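Local coordinates for putative regulatory protein SCO4313 (Streptomyces coelicolor, PDB 2OI8) that probably binds DNA at cis-regulatory sites as a transcription regulator of the TetR family, at residues Ser35-Asn40 with Asp61-Glu66; Ala87-Leu92 with Val136-Ala141. All blocks are in the same frame, centred on the assembly; numbering follows the deposited sequence.

Contact 1. Residues Ser35-Asn40 with Asp61-Glu66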
ATOM      1  N   SER A  35      15.473   4.092  -4.627  1.00 28.26           N
ATOM      2  CA  SER A  35      16.045   5.327  -4.009  1.00 28.52           C
ATOM      3  C   SER A  35      17.493   5.109  -3.580  1.00 28.38           C
ATOM      4  O   SER A  35      18.368   5.907  -3.926  1.00 28.48           O
ATOM      5  CB  SER A  35      15.201   5.838  -2.824  1.00 28.48           C
ATOM      6  OG  SER A  35      15.563   7.154  -2.429  1.00 29.11           O
ATOM      7  N   ALA A  36      17.736   4.027  -2.836  1.00 28.14           N
ATOM      8  CA  ALA A  36      19.091   3.515  -2.654  1.00 27.75           C
ATOM      9  C   ALA A  36      19.585   2.973  -3.985  1.00 27.43           C
ATOM     10  O   ALA A  36      20.777   2.719  -4.154  1.00 28.11           O
ATOM     11  CB  ALA A  36      19.118   2.430  -1.594  1.00 27.80           C
ATOM     12  N   LEU A  37      18.663   2.800  -4.927  1.00 26.83           N
ATOM     13  CA  LEU A  37      18.975   2.271  -6.263  1.00 26.10           C
ATOM     14  C   LEU A  37      19.940   3.165  -7.056  1.00 25.37           C
ATOM     15  O   LEU A  37      19.672   4.344  -7.254  1.00 25.66           O
ATOM     16  CB  LEU A  37      17.665   2.074  -7.029  1.00 26.31           C
ATOM     17  CG  LEU A  37      17.647   1.866  -8.541  1.00 26.01           C
ATOM     18  CD1 LEU A  37      18.419   0.605  -8.960  1.00 26.93           C
ATOM     19  CD2 LEU A  37      16.208   1.798  -8.997  1.00 25.75           C
ATOM     20  N   SER A  38      21.052   2.601  -7.526  1.00 24.54           N
ATOM     21  CA  SER A  38      22.104   3.409  -8.161  1.00 23.38           C
ATOM     22  C   SER A  38      22.755   2.807  -9.411  1.00 22.62           C
ATOM     23  O   SER A  38      23.268   1.692  -9.382  1.00 22.78           O
ATOM     24  CB  SER A  38      23.195   3.746  -7.141  1.00 23.38           C
ATOM     25  OG  SER A  38      24.059   2.644  -6.937  1.00 21.98           O
ATOM     26  N   LEU A  39      22.766   3.583 -10.489  1.00 21.71           N
ATOM     27  CA  LEU A  39      23.395   3.194 -11.743  1.00 21.18           C
ATOM     28  C   LEU A  39      24.867   2.823 -11.607  1.00 21.49           C
ATOM     29  O   LEU A  39      25.388   2.039 -12.405  1.00 21.28           O
ATOM     30  CB  LEU A  39      23.234   4.289 -12.787  1.00 20.63           C
ATOM     31  CG  LEU A  39      21.834   4.450 -13.368  1.00 19.71           C
ATOM     32  CD1 LEU A  39      21.775   5.684 -14.233  1.00 18.96           C
ATOM     33  CD2 LEU A  39      21.479   3.243 -14.195  1.00 21.47           C
ATOM     34  N   ASN A  40      25.531   3.371 -10.597  1.00 21.46           N
ATOM     35  CA  ASN A  40      26.931   3.049 -10.355  1.00 21.54           C
ATOM     36  C   ASN A  40      27.192   1.654  -9.827  1.00 21.46           C
ATOM     37  O   ASN A  40      28.208   1.046 -10.177  1.00 21.20           O
ATOM     38  CB  ASN A  40      27.548   4.049  -9.410  1.00 21.74           C
ATOM     39  CG  ASN A  40      28.217   5.180 -10.131  1.00 22.87           C
ATOM     40  OD1 ASN A  40      28.755   6.083  -9.497  1.00 25.76           O
ATOM     41  ND2 ASN A  40      28.206   5.141 -11.464  1.00 23.82           N
ATOM     42  N   ASP A  61      16.310   8.490 -12.521  1.00 12.71           N
ATOM     43  CA  ASP A  61      14.864   8.696 -12.686  1.00 12.53           C
ATOM     44  C   ASP A  61      14.385   8.107 -13.993  1.00 11.74           C
ATOM     45  O   ASP A  61      13.307   7.529 -14.041  1.00 12.23           O
ATOM     46  CB  ASP A  61      14.473  10.173 -12.589  1.00 13.17           C
ATOM     47  CG  ASP A  61      14.558  10.720 -11.158  1.00 13.84           C
ATOM     48  OD1 ASP A  61      14.556   9.922 -10.188  1.00 12.64           O
ATOM     49  OD2 ASP A  61      14.642  11.963 -11.021  1.00 16.55           O
ATOM     50  N   GLU A  62      15.200   8.245 -15.033  1.00 10.38           N
ATOM     51  CA  GLU A  62      14.966   7.575 -16.313  1.00  9.88           C
ATOM     52  C   GLU A  62      14.842   6.057 -16.173  1.00  8.79           C
ATOM     53  O   GLU A  62      14.005   5.431 -16.830  1.00  8.51           O
ATOM     54  CB  GLU A  62      16.090   7.881 -17.292  1.00  9.87           C
ATOM     55  CG  GLU A  62      15.926   9.177 -18.036  1.00 11.46           C
ATOM     56  CD  GLU A  62      16.678   9.174 -19.353  1.00 14.70           C
ATOM     57  OE1 GLU A  62      17.028   8.072 -19.871  1.00 14.03           O
ATOM     58  OE2 GLU A  62      16.912  10.288 -19.874  1.00 16.30           O
ATOM     59  N   LEU A  63      15.687   5.475 -15.326  1.00  7.38           N
ATOM     60  CA  LEU A  63      15.627   4.068 -15.070  1.00  6.27           C
ATOM     61  C   LEU A  63      14.369   3.753 -14.284  1.00  6.45           C
ATOM     62  O   LEU A  63      13.648   2.829 -14.642  1.00  5.91           O
ATOM     63  CB  LEU A  63      16.861   3.593 -14.318  1.00  5.79           C
ATOM     64  CG  LEU A  63      16.816   2.110 -13.926  1.00  5.63           C
ATOM     65  CD1 LEU A  63      16.655   1.144 -15.131  1.00  2.77           C
ATOM     66  CD2 LEU A  63      18.062   1.766 -13.136  1.00  7.09           C
ATOM     67  N   ILE A  64      14.095   4.523 -13.226  1.00  6.85           N
ATOM     68  CA  ILE A  64      12.910   4.283 -12.411  1.00  7.31           C
ATOM     69  C   ILE A  64      11.698   4.351 -13.329  1.00  7.74           C
ATOM     70  O   ILE A  64      10.873   3.412 -13.366  1.00  7.32           O
ATOM     71  CB  ILE A  64      12.723   5.341 -11.291  1.00  7.91           C
ATOM     72  CG1 ILE A  64      13.837   5.301 -10.225  1.00  7.51           C
ATOM     73  CG2 ILE A  64      11.311   5.240 -10.684  1.00  7.62           C
ATOM     74  CD1 ILE A  64      13.878   4.056  -9.430  1.00 11.31           C
ATOM     75  N   THR A  65      11.628   5.448 -14.097  1.00  7.52           N
ATOM     76  CA  THR A  65      10.518   5.696 -15.000  1.00  8.19           C
ATOM     77  C   THR A  65      10.218   4.464 -15.827  1.00  9.25           C
ATOM     78  O   THR A  65       9.066   4.065 -15.881  1.00 10.09           O
ATOM     79  CB  THR A  65      10.759   6.909 -15.911  1.00  7.92           C
ATOM     80  OG1 THR A  65      10.778   8.100 -15.119  1.00  7.96           O
ATOM     81  CG2 THR A  65       9.667   7.035 -16.954  1.00  7.20           C
ATOM     82  N   GLU A  66      11.247   3.867 -16.441  1.00 10.03           N
ATOM     83  CA  GLU A  66      11.093   2.663 -17.282  1.00 10.95           C
ATOM     84  C   GLU A  66      10.611   1.422 -16.513  1.00 10.72           C
ATOM     85  O   GLU A  66       9.826   0.610 -17.041  1.00 10.64           O
ATOM     86  CB  GLU A  66      12.392   2.323 -18.038  1.00 10.78           C
ATOM     87  CG  GLU A  66      12.579   3.039 -19.390  1.00 14.72           C
ATOM     88  CD  GLU A  66      11.261   3.225 -20.166  1.00 18.11           C
ATOM     89  OE1 GLU A  66      10.670   2.212 -20.609  1.00 21.38           O
ATOM     90  OE2 GLU A  66      10.811   4.386 -20.326  1.00 18.20           O
TER

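Contact 2. Residues Ala87-Leu92 with Val136-Ala141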
ATOM      1  N   ALA A  87     -13.617 -13.297 -19.591  1.00 20.89           N
ATOM      2  CA  ALA A  87     -13.824 -13.292 -18.135  1.00 21.83           C
ATOM      3  C   ALA A  87     -14.631 -12.071 -17.709  1.00 22.47           C
ATOM      4  O   ALA A  87     -14.623 -11.032 -18.386  1.00 22.87           O
ATOM      5  CB  ALA A  87     -12.505 -13.344 -17.386  1.00 21.54           C
ATOM      6  N   ASP A  88     -15.348 -12.216 -16.602  1.00 22.72           N
ATOM      7  CA  ASP A  88     -16.097 -11.115 -16.008  1.00 23.24           C
ATOM      8  C   ASP A  88     -15.245 -10.552 -14.857  1.00 22.74           C
ATOM      9  O   ASP A  88     -14.069 -10.930 -14.696  1.00 22.57           O
ATOM     10  CB  ASP A  88     -17.420 -11.657 -15.467  1.00 24.01           C
ATOM     11  CG  ASP A  88     -17.206 -12.804 -14.467  1.00 27.05           C
ATOM     12  OD1 ASP A  88     -16.431 -13.751 -14.796  1.00 29.11           O
ATOM     13  OD2 ASP A  88     -17.782 -12.741 -13.344  1.00 30.06           O
ATOM     14  N   LEU A  89     -15.842  -9.673 -14.048  1.00 21.90           N
ATOM     15  CA  LEU A  89     -15.139  -9.051 -12.918  1.00 21.24           C
ATOM     16  C   LEU A  89     -14.413 -10.062 -12.031  1.00 20.36           C
ATOM     17  O   LEU A  89     -13.281  -9.817 -11.613  1.00 20.22           O
ATOM     18  CB  LEU A  89     -16.076  -8.175 -12.069  1.00 21.20           C
ATOM     19  CG  LEU A  89     -16.452  -6.782 -12.578  1.00 21.56           C
ATOM     20  CD1 LEU A  89     -17.379  -6.109 -11.572  1.00 21.71           C
ATOM     21  CD2 LEU A  89     -15.232  -5.902 -12.870  1.00 21.30           C
ATOM     22  N   ALA A  90     -15.061 -11.191 -11.754  1.00 19.43           N
ATOM     23  CA  ALA A  90     -14.428 -12.261 -10.991  1.00 18.30           C
ATOM     24  C   ALA A  90     -13.091 -12.625 -11.633  1.00 17.42           C
ATOM     25  O   ALA A  90     -12.066 -12.601 -10.970  1.00 17.63           O
ATOM     26  CB  ALA A  90     -15.346 -13.478 -10.892  1.00 18.24           C
ATOM     27  N   GLY A  91     -13.097 -12.902 -12.932  1.00 16.26           N
ATOM     28  CA  GLY A  91     -11.893 -13.354 -13.619  1.00 15.24           C
ATOM     29  C   GLY A  91     -10.817 -12.298 -13.565  1.00 14.80           C
ATOM     30  O   GLY A  91      -9.627 -12.609 -13.400  1.00 15.43           O
ATOM     31  N   LEU A  92     -11.256 -11.047 -13.691  1.00 13.65           N
ATOM     32  CA  LEU A  92     -10.386  -9.885 -13.658  1.00 12.41           C
ATOM     33  C   LEU A  92      -9.751  -9.711 -12.276  1.00 11.98           C
ATOM     34  O   LEU A  92      -8.558  -9.484 -12.167  1.00 11.58           O
ATOM     35  CB  LEU A  92     -11.191  -8.652 -14.058  1.00 12.25           C
ATOM     36  CG  LEU A  92     -11.157  -8.109 -15.490  1.00 11.11           C
ATOM     37  CD1 LEU A  92     -10.893  -9.146 -16.542  1.00  9.22           C
ATOM     38  CD2 LEU A  92     -12.441  -7.379 -15.768  1.00  9.79           C
ATOM     39  N   VAL A 136     -13.593  -0.819 -16.242  1.00 24.18           N
ATOM     40  CA  VAL A 136     -14.759  -0.037 -16.611  1.00 24.19           C
ATOM     41  C   VAL A 136     -15.572  -0.855 -17.607  1.00 24.42           C
ATOM     42  O   VAL A 136     -16.780  -1.060 -17.404  1.00 24.65           O
ATOM     43  CB  VAL A 136     -14.368   1.338 -17.198  1.00 24.08           C
ATOM     44  CG1 VAL A 136     -15.591   2.053 -17.725  1.00 23.38           C
ATOM     45  CG2 VAL A 136     -13.665   2.195 -16.139  1.00 23.43           C
ATOM     46  N   ASP A 137     -14.895  -1.351 -18.650  1.00 24.22           N
ATOM     47  CA  ASP A 137     -15.531  -2.190 -19.661  1.00 24.10           C
ATOM     48  C   ASP A 137     -16.435  -3.219 -19.004  1.00 24.70           C
ATOM     49  O   ASP A 137     -17.634  -3.249 -19.278  1.00 24.53           O
ATOM     50  CB  ASP A 137     -14.492  -2.874 -20.559  1.00 23.69           C
ATOM     51  CG  ASP A 137     -13.827  -1.914 -21.533  1.00 21.89           C
ATOM     52  OD1 ASP A 137     -14.231  -0.729 -21.606  1.00 19.05           O
ATOM     53  OD2 ASP A 137     -12.886  -2.354 -22.232  1.00 19.83           O
ATOM     54  N   ALA A 138     -15.870  -4.022 -18.098  1.00 25.55           N
ATOM     55  CA  ALA A 138     -16.640  -5.057 -17.400  1.00 26.39           C
ATOM     56  C   ALA A 138     -17.841  -4.491 -16.631  1.00 27.14           C
ATOM     57  O   ALA A 138     -18.970  -4.989 -16.786  1.00 27.63           O
ATOM     58  CB  ALA A 138     -15.754  -5.896 -16.500  1.00 25.85           C
ATOM     59  N   CYS A 139     -17.614  -3.430 -15.853  1.00 27.58           N
ATOM     60  CA  CYS A 139     -18.681  -2.818 -15.047  1.00 28.10           C
ATOM     61  C   CYS A 139     -19.904  -2.325 -15.838  1.00 28.47           C
ATOM     62  O   CYS A 139     -20.887  -1.891 -15.233  1.00 28.40           O
ATOM     63  CB  CYS A 139     -18.125  -1.706 -14.160  1.00 28.13           C
ATOM     64  SG  CYS A 139     -17.098  -2.316 -12.792  1.00 28.51           S
ATOM     65  N   ALA A 140     -19.820  -2.374 -17.171  1.00 28.72           N
ATOM     66  CA  ALA A 140     -20.998  -2.320 -18.039  1.00 29.32           C
ATOM     67  C   ALA A 140     -21.535  -3.761 -18.199  1.00 29.63           C
ATOM     68  O   ALA A 140     -21.381  -4.403 -19.268  1.00 29.20           O
ATOM     69  CB  ALA A 140     -20.656  -1.688 -19.389  1.00 29.15           C
ATOM     70  N   ALA A 141     -22.157  -4.256 -17.112  1.00 30.05           N
ATOM     71  CA  ALA A 141     -22.472  -5.678 -16.930  1.00 30.14           C
ATOM     72  C   ALA A 141     -23.968  -5.906 -16.815  1.00 30.25           C
ATOM     73  O   ALA A 141     -24.672  -5.140 -16.156  1.00 30.56           O
ATOM     74  CB  ALA A 141     -21.765  -6.216 -15.680  1.00 30.18           C
TER

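Contact 1. Residues Ser35-Asn40 with Asp61-Glu66
Leu37 overlaps two side chains of helix 60-84, Ile64 and Leu63, with one methyl for each. Its CD2 meets the end of Ile64, with Leu37 CD2 3.3 Å from Ile64 CD1. The other branch is looser, with Leu37 CD1 at 4.3 Å from Leu63 CD2. The first torsion of Leu37 sets CG anti to its own N (chi1 165°), and the fork is thereby carried out to the helix.

The next touching residue on the same side is Leu39, in the first turn of helix 39-45. Leu39 CD2 lies 3.9 Å from Leu63 CD2. In both pairs, Leu37 with Ile64 and Leu39 with Leu63, the side chains lie alongside one another with their ends pointing opposite ways. Leu63 CD2 is the methyl that both leucines of 35-40 approach, and Leu63 points toward them from its CA. The backbones stay well apart, with Leu39 CA 8.5 Å from Leu63 CA. Side chains alone bridge the gap.

Ser38 sits between the two leucines and turns away. It is the N-cap of helix 39-45, and its OG makes a weak hydrogen bond to the N of Ala41. Within helix 60-84, Thr65 OG1 bonds back to Asp61 O at 2.8 Å, from the opposite face of the carbonyl plane to Thr65 N.

Ala25 of helix 14-32 touches both Leu37 and Leu63. Leu39 also rests on Leu53 and Tyr54 of helix 50-54. The contact thus joins the lead-in and first residues of the predicted helix-turn-helix motif to helix 60-84, within the hydrophobic core of the TetR-type DNA-binding domain. All four touching residues are buried and aliphatic, which implies that dispersion and the exclusion of water hold this joint.

Contact 2. Residues Ala87-Leu92 with Val136-Ala141
Leu89 and Leu92 both point toward the other helix, and Ala138 points back at them. The methyl of Ala138 is shared. Ala138 CB lies 3.7 Å from Leu89 CD2 and also 3.7 Å from Leu92 CD2. Leu89 straddles two residues. Besides Ala138, its forked end meets the sulfur of Cys139, with Leu89 CD1 and CD2 each 4.0 Å from Cys139 SG. The first torsion of Leu89 puts CG beside its own N (chi1 -78°), and from there both methyls face 136-141. The close backbones, Leu89 CA 6.2 Å from Ala138 CA, fit the small side chain of Ala138. An alanine in place of Leu89 would probably open a gap beside Ala138 and leave Cys139 SG without its apolar neighbour from helix 89-102. The packing joins the first turn of helix 89-102 to the C-terminal part of helix 129-139, in the TetR-type C-terminal domain. Helix 170-191 packs against both segments: Leu89 touches Phe179, Cys139 touches Arg175, and Val136 packs on Leu173 and Ala176.

Overall arrangement
From the N terminus the chain first builds helix 14-32 and then reaches contact 1. Contact 1 closes a loop of 20 residues that includes helix 50-54, so the helix-turn-helix region folds back on helix 60-84. That long helix then leads directly to helix 89-102, where contact 2 opens. Contact 2 closes a longer loop, 43 residues, which includes helix 104-111. The two loops neither nest nor cross; they follow in series. Their centres are 35 Å apart. Contact 1 ties the lead-in and start of helix 39-45 to the start of helix 60-84 in the probable DNA-binding part; contact 2 ties helix 89-102 to helix 129-139 in the C-terminal part.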